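Local coordinates for fatty acid multifunctional protein (atmfp2) (Arabidopsis thaliana, PDB 2WTB) that catalyses hydration of long-chain enoyl-CoA and dehydrogenation of 3-hydroxyacyl-CoA in peroxisomal fatty acid beta-oxidation during seed germination, at residues C701-E706 with V712-P717; N637-V642 with G670-A675; T631-V636 with S680-S685. All coordinates share one frame; numbering follows the deposited sequence.

Contact 1: C701-E706 with V712-P717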
ATOM      1  N   CYS A 701      -7.520 -27.487   8.869  1.00 75.73           N
ATOM      2  CA  CYS A 701      -7.410 -27.268  10.306  1.00 72.00           C
ATOM      3  C   CYS A 701      -8.797 -27.090  10.914  1.00 77.55           C
ATOM      4  O   CYS A 701      -9.723 -26.633  10.243  1.00 80.39           O
ATOM      5  CB  CYS A 701      -6.528 -26.056  10.605  1.00 65.79           C
ATOM      6  SG  CYS A 701      -7.275 -24.463  10.203  1.00 77.50           S
ATOM      7  N   ALA A 702      -8.931 -27.457  12.186  1.00 77.67           N
ATOM      8  CA  ALA A 702     -10.217 -27.428  12.884  1.00 84.94           C
ATOM      9  C   ALA A 702     -11.058 -26.190  12.569  1.00 83.44           C
ATOM     10  O   ALA A 702     -12.259 -26.294  12.317  1.00 81.44           O
ATOM     11  CB  ALA A 702     -10.006 -27.557  14.389  1.00 81.77           C
ATOM     12  N   PHE A 703     -10.423 -25.023  12.591  1.00 82.13           N
ATOM     13  CA  PHE A 703     -11.118 -23.768  12.325  1.00 90.17           C
ATOM     14  C   PHE A 703     -11.752 -23.744  10.933  1.00 87.89           C
ATOM     15  O   PHE A 703     -12.925 -23.401  10.784  1.00 88.38           O
ATOM     16  CB  PHE A 703     -10.162 -22.584  12.500  1.00 64.44           C
ATOM     17  CG  PHE A 703     -10.758 -21.257  12.125  1.00 66.56           C
ATOM     18  CD1 PHE A 703     -11.526 -20.546  13.032  1.00 62.85           C
ATOM     19  CD2 PHE A 703     -10.538 -20.715  10.869  1.00 62.99           C
ATOM     20  CE1 PHE A 703     -12.072 -19.319  12.689  1.00 66.13           C
ATOM     21  CE2 PHE A 703     -11.081 -19.489  10.520  1.00 64.67           C
ATOM     22  CZ  PHE A 703     -11.849 -18.790  11.431  1.00 64.83           C
ATOM     23  N   LEU A 704     -10.975 -24.114   9.918  1.00 78.49           N
ATOM     24  CA  LEU A 704     -11.464 -24.103   8.543  1.00 83.88           C
ATOM     25  C   LEU A 704     -12.571 -25.132   8.344  1.00 86.65           C
ATOM     26  O   LEU A 704     -13.591 -24.848   7.717  1.00 87.14           O
ATOM     27  CB  LEU A 704     -10.318 -24.370   7.563  1.00 78.21           C
ATOM     28  CG  LEU A 704     -10.506 -23.920   6.110  1.00 80.22           C
ATOM     29  CD1 LEU A 704      -9.204 -24.069   5.337  1.00 90.33           C
ATOM     30  CD2 LEU A 704     -11.627 -24.680   5.417  1.00 76.16           C
ATOM     31  N   ALA A 705     -12.361 -26.328   8.880  1.00 87.97           N
ATOM     32  CA  ALA A 705     -13.319 -27.415   8.726  1.00 91.69           C
ATOM     33  C   ALA A 705     -14.681 -27.060   9.314  1.00 94.93           C
ATOM     34  O   ALA A 705     -15.708 -27.187   8.647  1.00 96.96           O
ATOM     35  CB  ALA A 705     -12.780 -28.690   9.360  1.00 86.35           C
ATOM     36  N   GLU A 706     -14.682 -26.608  10.564  1.00 98.10           N
ATOM     37  CA  GLU A 706     -15.923 -26.302  11.266  1.00100.53           C
ATOM     38  C   GLU A 706     -16.696 -25.188  10.563  1.00 99.45           C
ATOM     39  O   GLU A 706     -17.926 -25.211  10.515  1.00102.99           O
ATOM     40  CB  GLU A 706     -15.631 -25.914  12.717  1.00108.12           C
ATOM     41  CG  GLU A 706     -16.589 -26.521  13.735  1.00121.90           C
ATOM     42  CD  GLU A 706     -18.006 -25.996  13.606  1.00126.41           C
ATOM     43  OE1 GLU A 706     -18.176 -24.822  13.216  1.00128.85           O
ATOM     44  OE2 GLU A 706     -18.951 -26.758  13.906  1.00122.71           O
ATOM     45  N   VAL A 712     -20.008 -20.787   6.310  1.00 95.90           N
ATOM     46  CA  VAL A 712     -19.885 -19.442   6.863  1.00 94.42           C
ATOM     47  C   VAL A 712     -18.572 -18.781   6.444  1.00 85.53           C
ATOM     48  O   VAL A 712     -17.667 -19.445   5.939  1.00 85.29           O
ATOM     49  CB  VAL A 712     -19.981 -19.456   8.400  1.00100.75           C
ATOM     50  CG1 VAL A 712     -21.361 -19.924   8.842  1.00100.53           C
ATOM     51  CG2 VAL A 712     -18.901 -20.348   8.990  1.00103.51           C
ATOM     52  N   LEU A 713     -18.472 -17.472   6.659  1.00 74.25           N
ATOM     53  CA  LEU A 713     -17.281 -16.723   6.268  1.00 78.16           C
ATOM     54  C   LEU A 713     -16.106 -16.992   7.204  1.00 80.09           C
ATOM     55  O   LEU A 713     -16.280 -17.105   8.417  1.00 87.46           O
ATOM     56  CB  LEU A 713     -17.574 -15.222   6.209  1.00 72.98           C
ATOM     57  CG  LEU A 713     -18.748 -14.787   5.329  1.00 71.84           C
ATOM     58  CD1 LEU A 713     -20.064 -14.915   6.086  1.00 73.68           C
ATOM     59  CD2 LEU A 713     -18.549 -13.363   4.843  1.00 59.85           C
ATOM     60  N   LEU A 714     -14.911 -17.088   6.632  1.00 73.12           N
ATOM     61  CA  LEU A 714     -13.708 -17.381   7.403  1.00 72.82           C
ATOM     62  C   LEU A 714     -13.136 -16.127   8.058  1.00 69.65           C
ATOM     63  O   LEU A 714     -12.488 -16.202   9.102  1.00 79.87           O
ATOM     64  CB  LEU A 714     -12.644 -18.029   6.513  1.00 73.70           C
ATOM     65  CG  LEU A 714     -12.994 -19.372   5.871  1.00 73.83           C
ATOM     66  CD1 LEU A 714     -11.855 -19.854   4.985  1.00 66.34           C
ATOM     67  CD2 LEU A 714     -13.324 -20.406   6.935  1.00 72.93           C
ATOM     68  N   SER A 715     -13.373 -14.979   7.436  1.00 62.69           N
ATOM     69  CA  SER A 715     -12.822 -13.721   7.922  1.00 74.51           C
ATOM     70  C   SER A 715     -13.610 -13.192   9.116  1.00 82.33           C
ATOM     71  O   SER A 715     -13.191 -12.242   9.775  1.00 78.44           O
ATOM     72  CB  SER A 715     -12.791 -12.679   6.800  1.00 71.47           C
ATOM     73  OG  SER A 715     -11.875 -13.053   5.785  1.00 65.39           O
ATOM     74  N   ALA A 716     -14.751 -13.816   9.386  1.00 88.70           N
ATOM     75  CA  ALA A 716     -15.579 -13.437  10.523  1.00 82.66           C
ATOM     76  C   ALA A 716     -14.788 -13.563  11.821  1.00 77.08           C
ATOM     77  O   ALA A 716     -13.998 -14.494  11.981  1.00 57.47           O
ATOM     78  CB  ALA A 716     -16.832 -14.297  10.577  1.00 80.72           C
ATOM     79  N   PRO A 717     -14.999 -12.618  12.748  1.00 66.10           N
ATOM     80  CA  PRO A 717     -14.289 -12.586  14.031  1.00 70.66           C
ATOM     81  C   PRO A 717     -14.375 -13.916  14.764  1.00 72.67           C
ATOM     82  O   PRO A 717     -15.390 -14.606  14.677  1.00 73.43           O
ATOM     83  CB  PRO A 717     -15.039 -11.505  14.812  1.00 67.17           C
ATOM     84  CG  PRO A 717     -15.573 -10.598  13.761  1.00 62.96           C
ATOM     85  CD  PRO A 717     -15.937 -11.491  12.610  1.00 64.32           C
TER
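F703, in the first turn of helix 702-710, meets L714 of the loop that follows the helix. The evidence is the ring edge of F703: its CZ lies 3.5 Å from L714 O, and the carbonyl oxygen sits close to the ring plane, so the oxygen meets the ring edge, where the C-H groups probably carry a slight positive charge. The neighbouring ring atom F703 CE2 approaches L714 CD2 at 4.3 Å, and on the other branch L714 CD1 reaches L704 CG at 4.4 Å. L714 is thus straddled by two successive residues of the helix, with one methyl for each. F703 reaches this far because CG is set anti to its backbone N (chi1 175°), which swings the ring out from the helix beside its own carbonyl carbon. No hydrogen bond joins the two segments; the carbon contacts of the L714 methyls are apolar packing.

Further out, the first turn of the helix is closed by A705 N to C701 O at 3.0 Å, with C701 at the N-cap position. The returning chain is fixed by D676, whose OD2 takes the amide of L714 and whose OD1 takes that of S715; R707 NH1 binds A716 O. F703 also rests on C640 and A644 of helix 624-644, and L704 on Y684 and L687. The last modelled helix is thus followed by a tail that turns back across its first turn, at the end of the all-helical part that completes the dehydrogenase half.

Contact 2: N637-V642 with G670-A675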
ATOM      1  N   ASN A 637      -5.345 -22.338   4.569  1.00 58.72           N
ATOM      2  CA  ASN A 637      -5.426 -23.246   5.702  1.00 69.68           C
ATOM      3  C   ASN A 637      -4.561 -22.764   6.864  1.00 73.42           C
ATOM      4  O   ASN A 637      -4.980 -22.800   8.022  1.00 78.50           O
ATOM      5  CB  ASN A 637      -5.000 -24.651   5.274  1.00 55.23           C
ATOM      6  CG  ASN A 637      -5.441 -25.717   6.249  1.00 66.55           C
ATOM      7  OD1 ASN A 637      -6.320 -25.491   7.080  1.00 66.77           O
ATOM      8  ND2 ASN A 637      -4.836 -26.895   6.149  1.00 70.09           N
ATOM      9  N   GLU A 638      -3.355 -22.307   6.543  1.00 64.67           N
ATOM     10  CA  GLU A 638      -2.405 -21.870   7.555  1.00 59.82           C
ATOM     11  C   GLU A 638      -2.798 -20.506   8.107  1.00 64.37           C
ATOM     12  O   GLU A 638      -2.656 -20.244   9.302  1.00 67.07           O
ATOM     13  CB  GLU A 638      -0.991 -21.823   6.975  1.00 59.80           C
ATOM     14  CG  GLU A 638       0.101 -21.668   8.018  1.00 66.55           C
ATOM     15  CD  GLU A 638       0.140 -22.826   8.998  1.00 71.51           C
ATOM     16  OE1 GLU A 638      -0.084 -23.978   8.572  1.00 76.49           O
ATOM     17  OE2 GLU A 638       0.401 -22.582  10.194  1.00 73.28           O
ATOM     18  N   ALA A 639      -3.295 -19.643   7.227  1.00 59.96           N
ATOM     19  CA  ALA A 639      -3.776 -18.331   7.631  1.00 48.45           C
ATOM     20  C   ALA A 639      -4.883 -18.472   8.667  1.00 65.66           C
ATOM     21  O   ALA A 639      -4.997 -17.658   9.583  1.00 80.35           O
ATOM     22  CB  ALA A 639      -4.277 -17.556   6.426  1.00 47.85           C
ATOM     23  N   CYS A 640      -5.698 -19.511   8.516  1.00 65.24           N
ATOM     24  CA  CYS A 640      -6.797 -19.764   9.438  1.00 63.81           C
ATOM     25  C   CYS A 640      -6.294 -20.224  10.801  1.00 65.27           C
ATOM     26  O   CYS A 640      -6.836 -19.831  11.831  1.00 66.61           O
ATOM     27  CB  CYS A 640      -7.769 -20.787   8.853  1.00 69.09           C
ATOM     28  SG  CYS A 640      -8.743 -20.153   7.473  1.00 71.99           S
ATOM     29  N   ARG A 641      -5.260 -21.061  10.801  1.00 62.08           N
ATOM     30  CA  ARG A 641      -4.609 -21.464  12.040  1.00 55.47           C
ATOM     31  C   ARG A 641      -4.097 -20.221  12.762  1.00 69.49           C
ATOM     32  O   ARG A 641      -4.331 -20.037  13.958  1.00 64.19           O
ATOM     33  CB  ARG A 641      -3.442 -22.408  11.755  1.00 52.74           C
ATOM     34  CG  ARG A 641      -3.831 -23.737  11.126  1.00 60.51           C
ATOM     35  CD  ARG A 641      -2.644 -24.694  11.109  1.00 63.69           C
ATOM     36  NE  ARG A 641      -3.010 -26.036  10.661  1.00 65.97           N
ATOM     37  CZ  ARG A 641      -2.871 -26.470   9.413  1.00 74.68           C
ATOM     38  NH1 ARG A 641      -2.377 -25.666   8.481  1.00 77.88           N
ATOM     39  NH2 ARG A 641      -3.228 -27.707   9.094  1.00 69.32           N
ATOM     40  N   VAL A 642      -3.400 -19.368  12.018  1.00 61.90           N
ATOM     41  CA  VAL A 642      -2.877 -18.120  12.559  1.00 65.55           C
ATOM     42  C   VAL A 642      -3.993 -17.235  13.098  1.00 68.89           C
ATOM     43  O   VAL A 642      -3.874 -16.656  14.178  1.00 80.33           O
ATOM     44  CB  VAL A 642      -2.079 -17.342  11.495  1.00 60.35           C
ATOM     45  CG1 VAL A 642      -1.924 -15.884  11.900  1.00 56.31           C
ATOM     46  CG2 VAL A 642      -0.725 -17.991  11.272  1.00 53.34           C
ATOM     47  N   GLY A 670      -6.692  -9.940  -0.651  1.00 63.81           N
ATOM     48  CA  GLY A 670      -5.806 -10.523   0.338  1.00 64.62           C
ATOM     49  C   GLY A 670      -6.094 -11.999   0.516  1.00 64.94           C
ATOM     50  O   GLY A 670      -7.152 -12.477   0.117  1.00 58.79           O
ATOM     51  N   ILE A 671      -5.159 -12.721   1.124  1.00 71.69           N
ATOM     52  CA  ILE A 671      -5.265 -14.171   1.242  1.00 66.20           C
ATOM     53  C   ILE A 671      -6.590 -14.609   1.873  1.00 61.24           C
ATOM     54  O   ILE A 671      -7.158 -15.628   1.488  1.00 64.49           O
ATOM     55  CB  ILE A 671      -4.082 -14.761   2.041  1.00 77.05           C
ATOM     56  CG1 ILE A 671      -3.525 -16.008   1.350  1.00 90.87           C
ATOM     57  CG2 ILE A 671      -4.496 -15.068   3.470  1.00 84.95           C
ATOM     58  CD1 ILE A 671      -4.391 -17.230   1.508  1.00 96.20           C
ATOM     59  N   MET A 672      -7.086 -13.833   2.834  1.00 63.63           N
ATOM     60  CA  MET A 672      -8.323 -14.186   3.525  1.00 68.62           C
ATOM     61  C   MET A 672      -9.551 -13.671   2.783  1.00 71.17           C
ATOM     62  O   MET A 672     -10.537 -14.390   2.631  1.00 73.23           O
ATOM     63  CB  MET A 672      -8.313 -13.670   4.967  1.00 72.39           C
ATOM     64  CG  MET A 672      -7.252 -14.309   5.850  1.00 74.02           C
ATOM     65  SD  MET A 672      -7.592 -16.035   6.258  1.00 68.21           S
ATOM     66  CE  MET A 672      -9.049 -15.857   7.285  1.00 71.47           C
ATOM     67  N   PHE A 673      -9.488 -12.426   2.320  1.00 55.22           N
ATOM     68  CA  PHE A 673     -10.570 -11.859   1.520  1.00 61.15           C
ATOM     69  C   PHE A 673     -10.815 -12.708   0.273  1.00 72.91           C
ATOM     70  O   PHE A 673     -11.954 -12.874  -0.164  1.00 81.99           O
ATOM     71  CB  PHE A 673     -10.246 -10.418   1.123  1.00 57.52           C
ATOM     72  CG  PHE A 673     -11.323  -9.754   0.311  1.00 66.90           C
ATOM     73  CD1 PHE A 673     -12.254  -8.928   0.916  1.00 65.93           C
ATOM     74  CD2 PHE A 673     -11.401  -9.950  -1.060  1.00 70.25           C
ATOM     75  CE1 PHE A 673     -13.244  -8.311   0.171  1.00 70.54           C
ATOM     76  CE2 PHE A 673     -12.391  -9.338  -1.809  1.00 72.62           C
ATOM     77  CZ  PHE A 673     -13.311  -8.517  -1.194  1.00 64.74           C
ATOM     78  N   TRP A 674      -9.735 -13.242  -0.291  1.00 72.96           N
ATOM     79  CA  TRP A 674      -9.812 -14.076  -1.485  1.00 67.75           C
ATOM     80  C   TRP A 674     -10.421 -15.431  -1.148  1.00 71.24           C
ATOM     81  O   TRP A 674     -11.243 -15.954  -1.898  1.00 63.87           O
ATOM     82  CB  TRP A 674      -8.419 -14.250  -2.098  1.00 62.73           C
ATOM     83  CG  TRP A 674      -8.369 -15.180  -3.273  1.00 73.76           C
ATOM     84  CD1 TRP A 674      -8.850 -14.941  -4.528  1.00 71.81           C
ATOM     85  CD2 TRP A 674      -7.789 -16.492  -3.312  1.00 68.05           C
ATOM     86  NE1 TRP A 674      -8.616 -16.024  -5.339  1.00 66.18           N
ATOM     87  CE2 TRP A 674      -7.965 -16.989  -4.618  1.00 64.52           C
ATOM     88  CE3 TRP A 674      -7.144 -17.296  -2.366  1.00 66.88           C
ATOM     89  CZ2 TRP A 674      -7.518 -18.252  -5.004  1.00 68.84           C
ATOM     90  CZ3 TRP A 674      -6.700 -18.551  -2.751  1.00 76.00           C
ATOM     91  CH2 TRP A 674      -6.890 -19.017  -4.060  1.00 74.89           C
ATOM     92  N   ALA A 675     -10.017 -15.988  -0.011  1.00 67.28           N
ATOM     93  CA  ALA A 675     -10.543 -17.270   0.450  1.00 73.81           C
ATOM     94  C   ALA A 675     -12.065 -17.244   0.557  1.00 74.23           C
ATOM     95  O   ALA A 675     -12.741 -18.167   0.104  1.00 75.70           O
ATOM     96  CB  ALA A 675      -9.918 -17.658   1.787  1.00 66.12           C
TER
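A639 and M672 bury equal shares of surface here, and they touch directly: A639 CB, whose bond from the helix aims at the other segment, lies 3.7 Å from M672 SD. M672 gets its sulfur there by folding. With chi1 at -65° its CG stands beside the backbone N, and bends at chi2 and chi3 curl the chain, carrying CE on to C640 SG at 4.3 Å. The same A639 methyl meets I671 CG2 at 3.9 Å, so one small residue is touched by two consecutive residues of helix 671-678.

Locally, the axes of 637-642 and 671-675 pass 10.4 Å apart at a crossing angle of -114°, a steep crossing of two helices within the all-helical C-terminal part of the dehydrogenase, and every touching side chain is apolar and buried. L654 of helix 651-662 packs on both A639 and M672.

G670 occupies the N-cap of helix 671-678, with phi 130°, where a side chain would jam against the preceding carbonyl oxygen, and D655 OD1 accepts the amides of both M672 and F673. On the partner helix E638 is turned elsewhere: it makes a salt bridge to R641 whose hydrogen bond is weak and bent, and its OE2 pairs with R500 and R561.

Contact 3: T631-V636 with S680-S685; sequences TFFPVV and SKYIYS
Facing F633, the helical turn that presents Y682 and I683 is closed by Y684 N to S680 O at 2.7 Å, the shortest backbone bond within either segment. I683 lies over one face of the F633 ring: its CG1 is 3.9 Å from the ring centroid and 28° off the normal, a CH-pi contact. Its other branch, CG2, comes to F633 CD2 at 3.6 Å, so the isoleucine spreads both branches along one side of the ring. Y682 approaches differently. Its CE2 meets F633 CE2 at 3.7 Å, each ring touching the other at its edge, near the plane, with the two side chains crossing at about a right angle.

The axes of segments 631-636 and 680-685 cross at -110°, 10.8 Å apart, in the all-helical region that follows the Rossmann-type NAD-binding domain. Helix 624-644 is kinked here, where P634 has no amide hydrogen to give and V635 N also lacks a bond to the turn before.

Beyond the ring, I683 holds chi2 extended at -176°, which sends CD1 on to V636 CG1 at 4.3 Å. The hydroxyl of Y682 is bonded to E629 OE1, a turn earlier on F633's own helix, which probably helps hold the ring beside F633. Replacing F633 with an alanine removes the whole ring, which would probably open a gap beneath I683 CG1 and leave the Y682 edge without its neighbour.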
ATOM      1  N   THR A 631      -1.609 -24.744  -4.373  1.00 72.68           N
ATOM      2  CA  THR A 631      -0.476 -24.010  -3.832  1.00 77.78           C
ATOM      3  C   THR A 631      -0.921 -22.938  -2.839  1.00 77.82           C
ATOM      4  O   THR A 631      -0.156 -22.538  -1.962  1.00 79.86           O
ATOM      5  CB  THR A 631       0.354 -23.363  -4.965  1.00 89.71           C
ATOM      6  OG1 THR A 631       0.891 -24.389  -5.807  1.00 94.89           O
ATOM      7  CG2 THR A 631       1.497 -22.540  -4.399  1.00 94.46           C
ATOM      8  N   PHE A 632      -2.165 -22.488  -2.970  1.00 79.46           N
ATOM      9  CA  PHE A 632      -2.654 -21.369  -2.166  1.00 76.55           C
ATOM     10  C   PHE A 632      -3.662 -21.758  -1.090  1.00 79.79           C
ATOM     11  O   PHE A 632      -3.733 -21.118  -0.041  1.00 86.43           O
ATOM     12  CB  PHE A 632      -3.231 -20.278  -3.065  1.00 65.33           C
ATOM     13  CG  PHE A 632      -2.193 -19.369  -3.640  1.00 63.45           C
ATOM     14  CD1 PHE A 632      -1.658 -18.345  -2.880  1.00 62.46           C
ATOM     15  CD2 PHE A 632      -1.741 -19.542  -4.932  1.00 63.91           C
ATOM     16  CE1 PHE A 632      -0.696 -17.509  -3.406  1.00 71.79           C
ATOM     17  CE2 PHE A 632      -0.778 -18.704  -5.464  1.00 69.14           C
ATOM     18  CZ  PHE A 632      -0.255 -17.690  -4.702  1.00 65.06           C
ATOM     19  N   PHE A 633      -4.444 -22.799  -1.349  1.00 76.50           N
ATOM     20  CA  PHE A 633      -5.412 -23.270  -0.367  1.00 80.59           C
ATOM     21  C   PHE A 633      -4.738 -23.738   0.924  1.00 83.13           C
ATOM     22  O   PHE A 633      -5.260 -23.501   2.014  1.00 84.81           O
ATOM     23  CB  PHE A 633      -6.304 -24.363  -0.962  1.00 90.39           C
ATOM     24  CG  PHE A 633      -7.429 -23.830  -1.806  1.00 98.60           C
ATOM     25  CD1 PHE A 633      -7.296 -22.627  -2.480  1.00 92.22           C
ATOM     26  CD2 PHE A 633      -8.612 -24.538  -1.937  1.00106.68           C
ATOM     27  CE1 PHE A 633      -8.325 -22.135  -3.258  1.00 91.57           C
ATOM     28  CE2 PHE A 633      -9.645 -24.051  -2.717  1.00102.61           C
ATOM     29  CZ  PHE A 633      -9.501 -22.849  -3.378  1.00 95.79           C
ATOM     30  N   PRO A 634      -3.578 -24.404   0.810  1.00 83.96           N
ATOM     31  CA  PRO A 634      -2.814 -24.731   2.019  1.00 79.01           C
ATOM     32  C   PRO A 634      -2.351 -23.476   2.757  1.00 78.16           C
ATOM     33  O   PRO A 634      -2.194 -23.509   3.977  1.00 78.20           O
ATOM     34  CB  PRO A 634      -1.613 -25.507   1.472  1.00 75.99           C
ATOM     35  CG  PRO A 634      -2.103 -26.097   0.199  1.00 74.49           C
ATOM     36  CD  PRO A 634      -3.019 -25.062  -0.384  1.00 80.06           C
ATOM     37  N   VAL A 635      -2.134 -22.386   2.026  1.00 75.16           N
ATOM     38  CA  VAL A 635      -1.794 -21.111   2.652  1.00 73.35           C
ATOM     39  C   VAL A 635      -3.008 -20.536   3.381  1.00 75.54           C
ATOM     40  O   VAL A 635      -2.886 -20.023   4.494  1.00 77.96           O
ATOM     41  CB  VAL A 635      -1.264 -20.081   1.633  1.00 62.59           C
ATOM     42  CG1 VAL A 635      -1.187 -18.708   2.264  1.00 53.13           C
ATOM     43  CG2 VAL A 635       0.101 -20.502   1.113  1.00 65.13           C
ATOM     44  N   VAL A 636      -4.177 -20.622   2.751  1.00 74.53           N
ATOM     45  CA  VAL A 636      -5.419 -20.231   3.405  1.00 75.14           C
ATOM     46  C   VAL A 636      -5.566 -21.034   4.687  1.00 70.16           C
ATOM     47  O   VAL A 636      -5.864 -20.491   5.751  1.00 69.75           O
ATOM     48  CB  VAL A 636      -6.648 -20.507   2.521  1.00 71.51           C
ATOM     49  CG1 VAL A 636      -7.932 -20.265   3.307  1.00 55.91           C
ATOM     50  CG2 VAL A 636      -6.613 -19.651   1.267  1.00 65.78           C
ATOM     51  N   SER A 680     -15.735 -20.914   1.747  1.00 80.79           N
ATOM     52  CA  SER A 680     -15.107 -21.845   2.678  1.00 84.44           C
ATOM     53  C   SER A 680     -15.497 -23.290   2.381  1.00 92.17           C
ATOM     54  O   SER A 680     -14.662 -24.191   2.450  1.00 94.59           O
ATOM     55  CB  SER A 680     -15.475 -21.492   4.119  1.00 82.85           C
ATOM     56  OG  SER A 680     -16.873 -21.590   4.326  1.00 87.56           O
ATOM     57  N   LYS A 681     -16.767 -23.505   2.054  1.00 89.08           N
ATOM     58  CA  LYS A 681     -17.265 -24.846   1.775  1.00 92.92           C
ATOM     59  C   LYS A 681     -16.500 -25.494   0.621  1.00 82.05           C
ATOM     60  O   LYS A 681     -16.165 -26.677   0.674  1.00 80.76           O
ATOM     61  CB  LYS A 681     -18.767 -24.814   1.477  1.00106.68           C
ATOM     62  CG  LYS A 681     -19.452 -26.166   1.601  1.00110.05           C
ATOM     63  CD  LYS A 681     -20.956 -26.009   1.748  1.00107.94           C
ATOM     64  CE  LYS A 681     -21.606 -27.320   2.159  1.00108.63           C
ATOM     65  NZ  LYS A 681     -23.051 -27.149   2.476  1.00112.16           N
ATOM     66  N   TYR A 682     -16.223 -24.710  -0.416  1.00 77.11           N
ATOM     67  CA  TYR A 682     -15.424 -25.180  -1.540  1.00 78.71           C
ATOM     68  C   TYR A 682     -13.999 -25.504  -1.096  1.00 85.71           C
ATOM     69  O   TYR A 682     -13.542 -26.639  -1.224  1.00 86.53           O
ATOM     70  CB  TYR A 682     -15.396 -24.127  -2.649  1.00 83.82           C
ATOM     71  CG  TYR A 682     -14.577 -24.526  -3.857  1.00 90.08           C
ATOM     72  CD1 TYR A 682     -15.179 -25.095  -4.971  1.00 98.40           C
ATOM     73  CD2 TYR A 682     -13.202 -24.329  -3.883  1.00 91.27           C
ATOM     74  CE1 TYR A 682     -14.434 -25.458  -6.078  1.00102.84           C
ATOM     75  CE2 TYR A 682     -12.450 -24.691  -4.984  1.00 97.93           C
ATOM     76  CZ  TYR A 682     -13.070 -25.254  -6.080  1.00103.40           C
ATOM     77  OH  TYR A 682     -12.323 -25.616  -7.177  1.00103.46           O
ATOM     78  N   ILE A 683     -13.304 -24.497  -0.574  1.00 91.96           N
ATOM     79  CA  ILE A 683     -11.934 -24.665  -0.093  1.00 86.47           C
ATOM     80  C   ILE A 683     -11.811 -25.864   0.845  1.00 84.96           C
ATOM     81  O   ILE A 683     -10.844 -26.620   0.777  1.00 83.85           O
ATOM     82  CB  ILE A 683     -11.427 -23.394   0.625  1.00 75.17           C
ATOM     83  CG1 ILE A 683     -11.435 -22.203  -0.332  1.00 65.30           C
ATOM     84  CG2 ILE A 683     -10.030 -23.612   1.187  1.00 71.83           C
ATOM     85  CD1 ILE A 683     -10.863 -20.934   0.263  1.00 71.97           C
ATOM     86  N   TYR A 684     -12.799 -26.029   1.719  1.00 76.55           N
ATOM     87  CA  TYR A 684     -12.831 -27.157   2.641  1.00 81.38           C
ATOM     88  C   TYR A 684     -12.959 -28.474   1.883  1.00 85.53           C
ATOM     89  O   TYR A 684     -12.104 -29.352   1.998  1.00 81.13           O
ATOM     90  CB  TYR A 684     -13.988 -26.999   3.630  1.00 87.78           C
ATOM     91  CG  TYR A 684     -14.237 -28.205   4.510  1.00 94.63           C
ATOM     92  CD1 TYR A 684     -13.281 -28.636   5.421  1.00 95.39           C
ATOM     93  CD2 TYR A 684     -15.437 -28.901   4.444  1.00 98.59           C
ATOM     94  CE1 TYR A 684     -13.508 -29.734   6.231  1.00 96.55           C
ATOM     95  CE2 TYR A 684     -15.674 -29.998   5.252  1.00104.34           C
ATOM     96  CZ  TYR A 684     -14.706 -30.410   6.143  1.00100.48           C
ATOM     97  OH  TYR A 684     -14.938 -31.503   6.950  1.00 95.80           O
ATOM     98  N   SER A 685     -14.029 -28.599   1.105  1.00 84.81           N
ATOM     99  CA  SER A 685     -14.300 -29.813   0.345  1.00 89.11           C
ATOM    100  C   SER A 685     -13.118 -30.216  -0.531  1.00 94.48           C
ATOM    101  O   SER A 685     -12.794 -31.398  -0.650  1.00103.37           O
ATOM    102  CB  SER A 685     -15.551 -29.631  -0.520  1.00 93.43           C
ATOM    103  OG  SER A 685     -15.770 -30.760  -1.349  1.00105.59           O
TER

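In the fold
Contacts 2 and 3 share helix 624-644 and lie about 9 Å apart by their centres; contact 2 is nested inside the loop that contact 3 closes. They abut directly: I671 CD1 is 3.3 Å from V636 CG2, and W674 CH2 is 3.5 Å from F633 CE1. Contact 1 follows both in the chain, its centre about 9 Å from that of contact 2 and about 11 Å from that of contact 3. Probable hydrogen bonds tie it to each: C701 N to N637 OD1 at 2.9 Å, and V712 O to S680 OG at 2.8 Å. The three form one buried cluster of helices and the chain's returning tail on the same side of the chain's centre, away from the predicted hydratase residues E119 and E139.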